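Local coordinates for beta-n-acetylhexosaminidase (Streptococcus pneumoniae, PDB 4AZI), which probably removes terminal beta-linked N-acetylglucosamine from glycans as an exo-acting family 20 glycoside hydrolase, at residues V126-L131 and M156-A161; G230-Y233 and V239-D242; L326-D331 and E340-L345; A359-L364 and A403-L408. The protein carries 2 engineered substitutions. All coordinates share one frame; numbering follows the deposited sequence.

Interaction 1: residues V126-L131 and M156-A161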
loop_
_atom_site.group_PDB
_atom_site.type_symbol
_atom_site.label_atom_id
_atom_site.label_comp_id
_atom_site.label_asym_id
_atom_site.label_seq_id
_atom_site.Cartn_x
_atom_site.Cartn_y
_atom_site.Cartn_z
ATOM N N VAL A 126 11.845 -10.823 15.720
ATOM C CA VAL A 126 12.525 -10.500 16.972
ATOM C C VAL A 126 11.513 -10.327 18.110
ATOM O O VAL A 126 11.759 -10.754 19.247
ATOM C CB VAL A 126 13.390 -9.223 16.814
ATOM C CG1 VAL A 126 13.993 -8.789 18.143
ATOM C CG2 VAL A 126 14.486 -9.449 15.771
ATOM N N ALA A 127 10.378 -9.700 17.802
ATOM C CA ALA A 127 9.304 -9.547 18.775
ATOM C C ALA A 127 8.859 -10.912 19.298
ATOM O O ALA A 127 8.697 -11.096 20.513
ATOM C CB ALA A 127 8.129 -8.791 18.169
ATOM N N MET A 128 8.689 -11.870 18.392
ATOM C CA MET A 128 8.271 -13.214 18.785
ATOM C C MET A 128 9.309 -13.890 19.699
ATOM O O MET A 128 8.936 -14.540 20.674
ATOM C CB MET A 128 7.960 -14.075 17.560
ATOM C CG MET A 128 6.621 -13.747 16.893
ATOM S SD MET A 128 6.090 -15.004 15.704
ATOM C CE MET A 128 7.132 -14.583 14.309
ATOM N N GLU A 129 10.597 -13.709 19.401
ATOM C CA GLU A 129 11.679 -14.225 20.262
ATOM C C GLU A 129 11.694 -13.570 21.645
ATOM O O GLU A 129 12.018 -14.217 22.642
ATOM C CB GLU A 129 13.052 -14.048 19.607
ATOM C CG GLU A 129 13.247 -14.829 18.317
ATOM C CD GLU A 129 14.649 -14.684 17.736
ATOM O OE1 GLU A 129 15.288 -13.627 17.936
ATOM O OE2 GLU A 129 15.115 -15.636 17.075
ATOM N N LYS A 130 11.355 -12.283 21.705
ATOM C CA LYS A 130 11.256 -11.582 22.986
ATOM C C LYS A 130 10.060 -12.091 23.797
ATOM O O LYS A 130 10.060 -12.023 25.025
ATOM C CB LYS A 130 11.170 -10.064 22.788
ATOM C CG LYS A 130 12.403 -9.410 22.189
ATOM C CD LYS A 130 13.598 -9.440 23.132
ATOM C CE LYS A 130 14.765 -8.651 22.553
ATOM N NZ LYS A 130 15.892 -8.530 23.524
ATOM N N LEU A 131 9.068 -12.623 23.105
ATOM C CA LEU A 131 7.889 -13.189 23.753
ATOM C C LEU A 131 8.009 -14.695 23.989
ATOM O O LEU A 131 7.056 -15.330 24.421
ATOM C CB LEU A 131 6.623 -12.861 22.943
ATOM C CG LEU A 131 6.283 -11.370 22.808
ATOM C CD1 LEU A 131 5.327 -11.118 21.651
ATOM C CD2 LEU A 131 5.730 -10.807 24.117
ATOM N N MET A 156 3.538 -19.058 13.364
ATOM C CA MET A 156 2.408 -18.896 12.443
ATOM C C MET A 156 1.103 -18.585 13.183
ATOM O O MET A 156 0.344 -17.707 12.770
ATOM C CB MET A 156 2.218 -20.173 11.609
ATOM C CG MET A 156 3.385 -20.515 10.696
ATOM S SD MET A 156 3.215 -19.795 9.055
ATOM C CE MET A 156 2.267 -21.083 8.249
ATOM N N ASN A 157 0.847 -19.303 14.278
ATOM C CA ASN A 157 -0.351 -19.038 15.072
ATOM C C ASN A 157 -0.299 -17.641 15.655
ATOM O O ASN A 157 -1.299 -16.922 15.650
ATOM C CB ASN A 157 -0.566 -20.097 16.154
ATOM C CG ASN A 157 -1.100 -21.406 15.591
ATOM O OD1 ASN A 157 -1.669 -21.435 14.509
ATOM N ND2 ASN A 157 -0.924 -22.491 16.334
ATOM N N PHE A 158 0.883 -17.238 16.110
ATOM C CA PHE A 158 1.047 -15.892 16.653
ATOM C C PHE A 158 0.832 -14.793 15.616
ATOM O O PHE A 158 0.049 -13.867 15.840
ATOM C CB PHE A 158 2.410 -15.706 17.299
ATOM C CG PHE A 158 2.540 -14.399 18.004
ATOM C CD1 PHE A 158 2.101 -14.265 19.314
ATOM C CD2 PHE A 158 3.059 -13.289 17.346
ATOM C CE1 PHE A 158 2.196 -13.051 19.964
ATOM C CE2 PHE A 158 3.156 -12.072 17.988
ATOM C CZ PHE A 158 2.723 -11.954 19.301
ATOM N N VAL A 159 1.541 -14.887 14.497
ATOM C CA VAL A 159 1.470 -13.860 13.459
ATOM C C VAL A 159 0.048 -13.688 12.933
ATOM O O VAL A 159 -0.429 -12.565 12.827
ATOM C CB VAL A 159 2.479 -14.125 12.327
ATOM C CG1 VAL A 159 2.253 -13.187 11.154
ATOM C CG2 VAL A 159 3.893 -13.945 12.863
ATOM N N LYS A 160 -0.626 -14.802 12.639
ATOM C CA LYS A 160 -2.014 -14.777 12.192
ATOM C C LYS A 160 -2.941 -14.051 13.165
ATOM O O LYS A 160 -3.816 -13.292 12.742
ATOM C CB LYS A 160 -2.546 -16.193 11.964
ATOM C CG LYS A 160 -1.998 -16.875 10.727
ATOM C CD LYS A 160 -2.743 -18.169 10.472
ATOM C CE LYS A 160 -1.790 -19.324 10.237
ATOM N NZ LYS A 160 -2.539 -20.594 10.004
ATOM N N ALA A 161 -2.755 -14.309 14.460
ATOM C CA ALA A 161 -3.538 -13.650 15.496
ATOM C C ALA A 161 -3.248 -12.152 15.504
ATOM O O ALA A 161 -4.179 -11.350 15.570
ATOM C CB ALA A 161 -3.257 -14.264 16.868
#

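Interaction 2: residues G230-Y233 and V239-D242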
loop_
_atom_site.group_PDB
_atom_site.type_symbol
_atom_site.label_atom_id
_atom_site.label_comp_id
_atom_site.label_asym_id
_atom_site.label_seq_id
_atom_site.Cartn_x
_atom_site.Cartn_y
_atom_site.Cartn_z
ATOM N N GLY A 230 4.085 -14.409 -5.103
ATOM C CA GLY A 230 3.874 -15.765 -4.630
ATOM C C GLY A 230 2.757 -16.500 -5.327
ATOM O O GLY A 230 2.542 -17.673 -5.062
ATOM N N PHE A 231 2.034 -15.817 -6.211
ATOM C CA PHE A 231 0.824 -16.382 -6.812
ATOM C C PHE A 231 1.092 -17.100 -8.131
ATOM O O PHE A 231 1.572 -16.497 -9.095
ATOM C CB PHE A 231 -0.249 -15.297 -6.989
ATOM C CG PHE A 231 -0.885 -14.849 -5.696
ATOM C CD1 PHE A 231 -0.208 -13.993 -4.827
ATOM C CD2 PHE A 231 -2.159 -15.287 -5.345
ATOM C CE1 PHE A 231 -0.791 -13.587 -3.632
ATOM C CE2 PHE A 231 -2.752 -14.878 -4.158
ATOM C CZ PHE A 231 -2.068 -14.026 -3.296
ATOM N N TYR A 232 0.759 -18.385 -8.162
ATOM C CA TYR A 232 0.958 -19.233 -9.334
ATOM C C TYR A 232 2.345 -19.076 -9.924
ATOM O O TYR A 232 2.504 -18.752 -11.097
ATOM C CB TYR A 232 -0.143 -18.975 -10.368
ATOM C CG TYR A 232 -1.482 -19.432 -9.849
ATOM C CD1 TYR A 232 -1.911 -20.739 -10.051
ATOM C CD2 TYR A 232 -2.302 -18.571 -9.124
ATOM C CE1 TYR A 232 -3.120 -21.173 -9.552
ATOM C CE2 TYR A 232 -3.520 -18.996 -8.629
ATOM C CZ TYR A 232 -3.921 -20.300 -8.851
ATOM O OH TYR A 232 -5.116 -20.745 -8.365
ATOM N N TYR A 233 3.355 -19.291 -9.086
ATOM C CA TYR A 233 4.748 -19.107 -9.497
ATOM C C TYR A 233 5.018 -19.938 -10.743
ATOM O O TYR A 233 4.538 -21.071 -10.855
ATOM C CB TYR A 233 5.698 -19.498 -8.361
ATOM C CG TYR A 233 7.164 -19.269 -8.660
ATOM C CD1 TYR A 233 7.709 -17.980 -8.662
ATOM C CD2 TYR A 233 8.013 -20.341 -8.920
ATOM C CE1 TYR A 233 9.063 -17.773 -8.920
ATOM C CE2 TYR A 233 9.361 -20.149 -9.184
ATOM C CZ TYR A 233 9.881 -18.867 -9.187
ATOM O OH TYR A 233 11.216 -18.687 -9.451
ATOM N N VAL A 239 -0.751 -25.968 -7.269
ATOM C CA VAL A 239 -1.053 -25.358 -5.973
ATOM C C VAL A 239 -2.003 -24.186 -6.243
ATOM O O VAL A 239 -1.721 -23.325 -7.070
ATOM C CB VAL A 239 0.234 -24.901 -5.246
ATOM C CG1 VAL A 239 -0.085 -24.032 -4.039
ATOM C CG2 VAL A 239 1.055 -26.110 -4.819
ATOM N N GLN A 240 -3.144 -24.174 -5.569
ATOM C CA GLN A 240 -4.220 -23.258 -5.930
ATOM C C GLN A 240 -4.320 -22.085 -4.961
ATOM O O GLN A 240 -4.090 -22.245 -3.769
ATOM C CB GLN A 240 -5.552 -24.007 -6.023
ATOM C CG GLN A 240 -6.416 -23.578 -7.201
ATOM C CD GLN A 240 -5.806 -23.908 -8.564
ATOM O OE1 GLN A 240 -6.064 -23.217 -9.556
ATOM N NE2 GLN A 240 -5.004 -24.974 -8.621
ATOM N N PHE A 241 -4.655 -20.907 -5.480
ATOM C CA PHE A 241 -4.764 -19.707 -4.638
ATOM C C PHE A 241 -6.179 -19.132 -4.665
ATOM O O PHE A 241 -6.923 -19.353 -5.628
ATOM C CB PHE A 241 -3.739 -18.644 -5.054
ATOM C CG PHE A 241 -2.312 -19.003 -4.723
ATOM C CD1 PHE A 241 -1.582 -19.863 -5.545
ATOM C CD2 PHE A 241 -1.689 -18.474 -3.591
ATOM C CE1 PHE A 241 -0.265 -20.195 -5.238
ATOM C CE2 PHE A 241 -0.367 -18.794 -3.286
ATOM C CZ PHE A 241 0.345 -19.661 -4.108
ATOM N N ASP A 242 -6.534 -18.420 -3.589
ATOM C CA ASP A 242 -7.806 -17.689 -3.438
ATOM C C ASP A 242 -7.981 -16.734 -4.623
ATOM O O ASP A 242 -7.112 -15.906 -4.893
ATOM C CB ASP A 242 -7.778 -16.917 -2.103
ATOM C CG ASP A 242 -9.103 -16.217 -1.766
ATOM O OD1 ASP A 242 -9.669 -15.532 -2.631
ATOM O OD2 ASP A 242 -9.568 -16.314 -0.609
#

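Interaction 3: residues L326-D331 and E340-L345. With OAN (O-(2-acetamido-2-deoxy D-glucopyranosylidene) amino-N-phenylcarbamate), chain C.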
loop_
_atom_site.group_PDB
_atom_site.type_symbol
_atom_site.label_atom_id
_atom_site.label_comp_id
_atom_site.label_asym_id
_atom_site.label_seq_id
_atom_site.Cartn_x
_atom_site.Cartn_y
_atom_site.Cartn_z
ATOM N N LEU A 326 1.717 4.436 -7.637
ATOM C CA LEU A 326 3.118 4.856 -7.668
ATOM C C LEU A 326 3.708 4.686 -6.260
ATOM O O LEU A 326 3.056 5.021 -5.262
ATOM C CB LEU A 326 3.239 6.301 -8.165
ATOM C CG LEU A 326 4.634 6.915 -8.312
ATOM C CD1 LEU A 326 4.731 7.739 -9.587
ATOM C CD2 LEU A 326 4.980 7.761 -7.093
ATOM N N SER A 327 4.935 4.172 -6.182
ATOM C CA SER A 327 5.460 3.662 -4.919
ATOM C C SER A 327 6.769 4.291 -4.453
ATOM O O SER A 327 7.759 4.328 -5.200
ATOM C CB SER A 327 5.627 2.147 -4.978
ATOM O OG SER A 327 4.482 1.503 -5.509
ATOM N N ILE A 328 6.757 4.750 -3.198
ATOM C CA ILE A 328 7.916 5.368 -2.548
ATOM C C ILE A 328 8.469 4.397 -1.506
ATOM O O ILE A 328 7.787 4.072 -0.536
ATOM C CB ILE A 328 7.548 6.708 -1.864
ATOM C CG1 ILE A 328 6.801 7.655 -2.822
ATOM C CG2 ILE A 328 8.792 7.397 -1.307
ATOM C CD1 ILE A 328 7.474 7.903 -4.171
ATOM N N TRP A 329 9.690 3.916 -1.714
ATOM C CA TRP A 329 10.259 2.904 -0.818
ATOM C C TRP A 329 11.380 3.424 0.045
ATOM O O TRP A 329 12.030 4.416 -0.292
ATOM C CB TRP A 329 10.711 1.679 -1.600
ATOM C CG TRP A 329 9.621 1.001 -2.405
ATOM C CD1 TRP A 329 9.365 1.149 -3.765
ATOM C CD2 TRP A 329 8.619 0.021 -1.934
ATOM N NE1 TRP A 329 8.312 0.357 -4.158
ATOM C CE2 TRP A 329 7.812 -0.336 -3.108
ATOM C CE3 TRP A 329 8.308 -0.554 -0.703
ATOM C CZ2 TRP A 329 6.758 -1.242 -3.033
ATOM C CZ3 TRP A 329 7.240 -1.474 -0.641
ATOM C CH2 TRP A 329 6.488 -1.808 -1.777
ATOM N N ALA A 330 11.618 2.752 1.171
ATOM C CA ALA A 330 12.612 3.199 2.130
ATOM C C ALA A 330 13.753 2.211 2.392
ATOM O O ALA A 330 14.245 2.131 3.523
ATOM C CB ALA A 330 11.929 3.590 3.431
ATOM N N ASP A 331 14.190 1.491 1.355
ATOM C CA ASP A 331 15.242 0.452 1.472
ATOM C C ASP A 331 16.428 0.826 2.368
ATOM O O ASP A 331 16.925 0.004 3.133
ATOM C CB ASP A 331 15.750 0.036 0.086
ATOM C CG ASP A 331 14.660 -0.590 -0.780
ATOM O OD1 ASP A 331 13.500 -0.114 -0.742
ATOM O OD2 ASP A 331 14.963 -1.557 -1.507
ATOM N N GLU A 340 9.583 17.239 -1.162
ATOM C CA GLU A 340 9.579 17.843 -2.500
ATOM C C GLU A 340 9.901 16.869 -3.649
ATOM O O GLU A 340 9.379 17.014 -4.752
ATOM C CB GLU A 340 10.501 19.076 -2.543
ATOM C CG GLU A 340 11.997 18.799 -2.383
ATOM C CD GLU A 340 12.491 18.749 -0.936
ATOM O OE1 GLU A 340 11.692 18.920 0.022
ATOM O OE2 GLU A 340 13.712 18.537 -0.757
ATOM N N GLU A 341 10.759 15.886 -3.388
ATOM C CA GLU A 341 11.043 14.844 -4.375
ATOM C C GLU A 341 9.782 14.025 -4.641
ATOM O O GLU A 341 9.415 13.790 -5.792
ATOM C CB GLU A 341 12.156 13.920 -3.891
ATOM C CG GLU A 341 13.541 14.540 -3.859
ATOM C CD GLU A 341 14.589 13.569 -3.353
ATOM O OE1 GLU A 341 14.229 12.628 -2.621
ATOM O OE2 GLU A 341 15.777 13.735 -3.693
ATOM N N ILE A 342 9.125 13.608 -3.562
ATOM C CA ILE A 342 7.911 12.788 -3.634
ATOM C C ILE A 342 6.780 13.556 -4.314
ATOM O O ILE A 342 6.025 12.990 -5.099
ATOM C CB ILE A 342 7.493 12.284 -2.230
ATOM C CG1 ILE A 342 8.355 11.084 -1.815
ATOM C CG2 ILE A 342 6.029 11.857 -2.198
ATOM C CD1 ILE A 342 9.821 11.389 -1.574
ATOM N N PHE A 343 6.700 14.852 -4.019
ATOM C CA PHE A 343 5.688 15.733 -4.596
ATOM C C PHE A 343 5.907 15.925 -6.095
ATOM O O PHE A 343 4.947 15.899 -6.866
ATOM C CB PHE A 343 5.655 17.081 -3.859
ATOM C CG PHE A 343 4.971 17.036 -2.512
ATOM C CD1 PHE A 343 4.639 15.822 -1.907
ATOM C CD2 PHE A 343 4.680 18.218 -1.833
ATOM C CE1 PHE A 343 4.012 15.789 -0.668
ATOM C CE2 PHE A 343 4.053 18.191 -0.591
ATOM C CZ PHE A 343 3.720 16.975 -0.008
ATOM N N GLU A 344 7.158 16.095 -6.516
ATOM C CA GLU A 344 7.441 16.191 -7.953
ATOM C C GLU A 344 7.055 14.896 -8.687
ATOM O O GLU A 344 6.462 14.938 -9.768
ATOM C CB GLU A 344 8.905 16.546 -8.227
ATOM C CG GLU A 344 9.182 16.774 -9.710
ATOM C CD GLU A 344 10.652 16.952 -10.043
ATOM O OE1 GLU A 344 11.500 16.860 -9.130
ATOM O OE2 GLU A 344 10.958 17.175 -11.233
ATOM N N LEU A 345 7.384 13.755 -8.088
ATOM C CA LEU A 345 7.055 12.461 -8.680
ATOM C C LEU A 345 5.537 12.280 -8.791
ATOM O O LEU A 345 5.032 11.906 -9.852
ATOM C CB LEU A 345 7.702 11.323 -7.877
ATOM C CG LEU A 345 7.660 9.892 -8.420
ATOM C CD1 LEU A 345 8.129 9.801 -9.864
ATOM C CD2 LEU A 345 8.500 8.980 -7.535
HETATM C CAH OAN C . 6.827 -5.620 -3.821
HETATM C CAG OAN C . 8.152 -4.844 -3.836
HETATM O OAN OAN C . 8.293 -3.881 -4.575
HETATM N NAI OAN C . 9.096 -5.306 -3.013
HETATM C CAB OAN C . 10.440 -4.712 -2.851
HETATM C CAC OAN C . 10.370 -3.546 -1.863
HETATM O OAJ OAN C . 10.424 -4.055 -0.524
HETATM C CAD OAN C . 11.512 -2.565 -2.086
HETATM O OAK OAN C . 11.386 -1.536 -1.115
HETATM C CAE OAN C . 11.397 -1.963 -3.495
HETATM C CAF OAN C . 12.519 -0.990 -3.871
HETATM O OAM OAN C . 13.773 -1.678 -3.938
HETATM O OAL OAN C . 11.320 -2.975 -4.535
HETATM C CAA OAN C . 11.052 -4.274 -4.199
HETATM N NAY OAN C . 11.330 -5.187 -5.104
HETATM O OAQ OAN C . 11.873 -4.730 -6.269
HETATM C CAP OAN C . 12.729 -5.605 -6.875
HETATM O OAR OAN C . 13.220 -5.319 -7.968
HETATM N NAO OAN C . 12.992 -6.745 -6.217
HETATM C CAS OAN C . 13.771 -7.742 -6.665
HETATM C CAT OAN C . 13.248 -9.035 -6.655
HETATM C CAU OAN C . 14.012 -10.111 -7.105
HETATM C CAV OAN C . 15.308 -9.898 -7.572
HETATM C CAW OAN C . 15.843 -8.602 -7.584
HETATM C CAX OAN C . 15.078 -7.524 -7.130
#

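Interaction 4: residues A359-L364 and A403-L408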
loop_
_atom_site.group_PDB
_atom_site.type_symbol
_atom_site.label_atom_id
_atom_site.label_comp_id
_atom_site.label_asym_id
_atom_site.label_seq_id
_atom_site.Cartn_x
_atom_site.Cartn_y
_atom_site.Cartn_z
ATOM N N ALA A 359 -9.677 16.900 -10.741
ATOM C CA ALA A 359 -9.343 18.303 -10.513
ATOM C C ALA A 359 -9.141 18.531 -9.012
ATOM O O ALA A 359 -9.456 17.662 -8.195
ATOM C CB ALA A 359 -10.454 19.193 -11.051
ATOM N N ASN A 360 -8.598 19.688 -8.649
ATOM C CA ASN A 360 -8.361 20.024 -7.251
ATOM C C ASN A 360 -9.593 20.673 -6.632
ATOM O O ASN A 360 -9.955 21.800 -6.982
ATOM C CB ASN A 360 -7.133 20.934 -7.119
ATOM C CG ASN A 360 -6.819 21.310 -5.681
ATOM O OD1 ASN A 360 -7.497 20.897 -4.734
ATOM N ND2 ASN A 360 -5.774 22.107 -5.511
ATOM N N TYR A 361 -10.206 19.956 -5.697
ATOM C CA TYR A 361 -11.466 20.362 -5.079
ATOM C C TYR A 361 -11.313 21.026 -3.716
ATOM O O TYR A 361 -12.310 21.255 -3.023
ATOM C CB TYR A 361 -12.421 19.158 -4.996
ATOM C CG TYR A 361 -13.137 18.926 -6.302
ATOM C CD1 TYR A 361 -14.317 19.608 -6.595
ATOM C CD2 TYR A 361 -12.618 18.054 -7.262
ATOM C CE1 TYR A 361 -14.971 19.422 -7.800
ATOM C CE2 TYR A 361 -13.263 17.860 -8.470
ATOM C CZ TYR A 361 -14.438 18.554 -8.732
ATOM O OH TYR A 361 -15.083 18.376 -9.928
ATOM N N ASN A 362 -10.078 21.351 -3.338
ATOM C CA ASN A 362 -9.816 21.927 -2.015
ATOM C C ASN A 362 -10.348 23.343 -1.828
ATOM O O ASN A 362 -10.962 23.637 -0.802
ATOM C CB ASN A 362 -8.336 21.843 -1.645
ATOM C CG ASN A 362 -7.941 20.464 -1.153
ATOM O OD1 ASN A 362 -8.431 19.986 -0.119
ATOM N ND2 ASN A 362 -7.053 19.810 -1.895
ATOM N N ALA A 363 -10.121 24.208 -2.814
ATOM C CA ALA A 363 -10.677 25.566 -2.793
ATOM C C ALA A 363 -12.203 25.544 -2.670
ATOM O O ALA A 363 -12.779 26.340 -1.922
ATOM C CB ALA A 363 -10.238 26.359 -4.018
ATOM N N LEU A 364 -12.846 24.620 -3.388
ATOM C CA LEU A 364 -14.292 24.418 -3.282
ATOM C C LEU A 364 -14.738 24.104 -1.851
ATOM O O LEU A 364 -15.682 24.720 -1.355
ATOM C CB LEU A 364 -14.794 23.343 -4.262
ATOM C CG LEU A 364 -16.303 23.048 -4.262
ATOM C CD1 LEU A 364 -17.119 24.325 -4.430
ATOM C CD2 LEU A 364 -16.691 22.048 -5.339
ATOM N N ALA A 403 -9.291 25.151 -14.583
ATOM C CA ALA A 403 -9.786 26.486 -14.915
ATOM C C ALA A 403 -11.313 26.529 -14.841
ATOM O O ALA A 403 -11.892 27.443 -14.244
ATOM C CB ALA A 403 -9.295 26.904 -16.293
ATOM N N GLU A 404 -11.945 25.505 -15.410
ATOM C CA GLU A 404 -13.395 25.374 -15.443
ATOM C C GLU A 404 -13.985 25.254 -14.036
ATOM O O GLU A 404 -14.960 25.937 -13.715
ATOM C CB GLU A 404 -13.799 24.179 -16.328
ATOM C CG GLU A 404 -13.550 24.370 -17.832
ATOM C CD GLU A 404 -12.082 24.267 -18.260
ATOM O OE1 GLU A 404 -11.180 24.116 -17.404
ATOM O OE2 GLU A 404 -11.823 24.339 -19.482
ATOM N N LEU A 405 -13.381 24.410 -13.197
ATOM C CA LEU A 405 -13.775 24.305 -11.785
ATOM C C LEU A 405 -13.562 25.620 -11.023
ATOM O O LEU A 405 -14.415 26.028 -10.232
ATOM C CB LEU A 405 -13.027 23.168 -11.079
ATOM C CG LEU A 405 -13.319 22.929 -9.591
ATOM C CD1 LEU A 405 -14.801 22.688 -9.324
ATOM C CD2 LEU A 405 -12.491 21.767 -9.070
ATOM N N ASP A 406 -12.430 26.271 -11.267
ATOM C CA ASP A 406 -12.106 27.535 -10.609
ATOM C C ASP A 406 -13.158 28.614 -10.859
ATOM O O ASP A 406 -13.541 29.330 -9.935
ATOM C CB ASP A 406 -10.719 28.021 -11.035
ATOM C CG ASP A 406 -9.603 27.074 -10.598
ATOM O OD1 ASP A 406 -9.802 26.271 -9.662
ATOM O OD2 ASP A 406 -8.514 27.137 -11.197
ATOM N N THR A 407 -13.626 28.710 -12.106
ATOM C CA THR A 407 -14.711 29.624 -12.487
ATOM C C THR A 407 -15.974 29.331 -11.687
ATOM O O THR A 407 -16.643 30.248 -11.219
ATOM C CB THR A 407 -15.036 29.523 -13.994
ATOM O OG1 THR A 407 -13.835 29.680 -14.759
ATOM C CG2 THR A 407 -16.071 30.589 -14.418
ATOM N N LEU A 408 -16.293 28.046 -11.535
ATOM C CA LEU A 408 -17.453 27.626 -10.751
ATOM C C LEU A 408 -17.318 28.009 -9.283
ATOM O O LEU A 408 -18.294 28.434 -8.665
ATOM C CB LEU A 408 -17.710 26.122 -10.896
ATOM C CG LEU A 408 -18.198 25.622 -12.262
ATOM C CD1 LEU A 408 -18.361 24.112 -12.251
ATOM C CD2 LEU A 408 -19.501 26.297 -12.686
#

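Interaction 1: residues V126-L131 and M156-A161
Met128 lies flank to flank with Phe158, the two side chains pointing opposite ways, and this pairing makes the tight part of the contact. Met128 CG lies 3.6 Å from Phe158 CD2, and the sulfur follows: Met128 SD sits 4.9 Å from the centroid of the Phe158 ring, 57° off its normal, an oblique Met-aromatic contact. A bend at the last torsion of Met128 (chi3 -78°) turns the methyl off the ring, and Met128 CE meets Val159 CG2 at 3.6 Å. Near the far end of the ring Leu131 comes in roughly perpendicular to Phe158, with Leu131 CD1 3.6 Å from Phe158 CZ. Leu131, partly exposed, is the first residue to leave the helical conformation after helix 122-130. The loose side is the outer side of helix 122-130, where Glu129 and Lys130 are exposed, Lys130 lying against helix 69-83 and Glu129 hydrogen-bonded to Gln137. Tyr67 meets the Phe158 ring edge-to-face, and Tyr209 of helix 203-219 packs on Val159. With apolar carbons and one polarisable sulfur as the touching groups, helices 122-130 and 153-170 are joined here by dispersion and exclusion of water, without directional polar bonds.

Interaction 2: residues G230-Y233 and V239-D242
Phe231, Tyr232 and Phe241 all hold CG beside the backbone N (chi1 near -70°), and these rotations gather the three rings into an aromatic cluster between the two segments. Tyr232 has a left-handed backbone conformation, which turns the chain sharply after Phe231. Phe241 is the central member. Phe231 CA stands almost squarely over the middle of the Phe241 ring, 4.2 Å from its centroid, a CH-pi contact. The Phe231 ring is oblique to that of Phe241, with planes at 42° and Phe231 CD2 3.7 Å from Phe241 CD2. Tyr232 and Phe241 lie alongside with their ends pointing opposite ways; Tyr232 CE2 touches Phe241 CB at 3.6 Å, and one face of the Tyr232 ring receives Phe241 CD1 toward the rim. The phenol is gripped at its far end: Phe241 N donates to Tyr232 OH over 2.9 Å in a nearly straight bond, the N-H...O angle being 177°. This bond ties the buried hydroxyl to the backbone of 239-242. A weaker addition runs from Tyr232 OH to Gln240 OE1, also 2.9 Å long, with Gln240 CD at the edge of the phenol ring, in its plane. A bend at chi2 folds Gln240 back to this place, and its NE2 is bonded to Asp237 O. The contact lies in the long loop between barrel strands 223-227 and 246-249; Phe206 and Ala207 of helix 203-219 pack on Phe241, while Tyr264 and Leu265 of helix 262-267 cover Tyr232.

Interaction 3: residues L326-D331 and E340-L345
Ile328 meets both Ile342 and, one helical turn later, Leu345, which Leu326 also reaches, so four buried aliphatic side chains join strand to helix. Ile328 CG2 touches Ile342 CG1 at 3.7 Å. Ile328 and Leu345 lie side by side, heading opposite ways, with Ile328 CD1 3.7 Å from Leu345 CD2. Leu345 CG rests against both methyls of Leu326, the nearer being Leu326 CD2 at 3.7 Å. Leu345 swings its CG away from the backbone N (chi1 -171°) and so reaches across to both strand residues. Trp329 points to the other side of the strand, into the barrel mouth, where one face of its indole lies beneath the sugar ring of the bound inhibitor OAN, with OAN CAE 3.6 Å above the plane. Beyond the strand end Asp331 holds two sugar hydroxyls, one on each carboxylate oxygen: OAN OAK donates to Asp331 OD1 (2.6 Å) and OAN OAM to Asp331 OD2 (2.7 Å). Tyr280 meets Trp329 edge-to-face, and its OH is hydrogen-bonded to the ligand. Strand 321-329 is the eighth of the TIM barrel, hydrogen-bonded to strands 10-16 and 271-282; on its outer side, next to helix 294-303, segment 340-345 runs nearly antiparallel to 326-329, their axes coming within 10.3 Å.

Interaction 4: residues A359-L364 and A403-L408
Leu405 fills the angle between Ala359, Asn360 and Tyr361 and carries nearly all of the contact from its side. Ala403 opens the segment on the exposed side of helix 402-414, its carbonyl taking the helical bond from Thr407 N. Leu405 then turns inward, CG anti to the backbone N (chi1 180°), and both its methyls are used. Leu405 CD2 sits over the centre of the Tyr361 ring, 3.6 Å from its centroid and 11° off the normal, a CH-pi contact. The same methyl lies 3.8 Å from Ala359 CB and 3.3 Å from Asn360 O, while Leu405 CD1 touches Tyr361 CE1 at 3.6 Å. More loosely, Leu364 CD2 comes to Leu405 CD1 at 4.5 Å. Tyr361 occupies the N-cap position of helix 362-368. The turn leading into that helix is an Asx turn: Asn360 OD1 accepts from Asn362 N at 3.0 Å, from above the carbonyl plane, and from Asn362 ND2 at 3.1 Å, from the opposite face. Tyr361 OH is held by Asn394 O and Leu397 N. Next along helix 402-414 comes Asp406, its OD1 bonded to Gln402 NE2. Leu408 packs on Asn394, and beyond the segment Val409 and Leu412 pack on Leu364.

Going from the N terminus, the four contacts follow in series; none nests in or crosses another. Interaction 1 closes a loop of 24 residues, containing short strands, between the helices that follow the third barrel strand. Interaction 2 closes a short five-residue excursion of the loop after strand 223-227, its centre 25 Å from that of interaction 1. Interaction 3 spans eight residues to dock helix 339-352 on the last barrel strand, the strand end furnishing part of the inhibitor pocket, on the opposite side of the chain's centre from interaction 2. Interaction 4 closes the longest loop, 38 residues, within the C-terminal helices; its nearest atoms are about 11 Å from interaction 3, and helix 362-368 follows helix 339-352 in the chain.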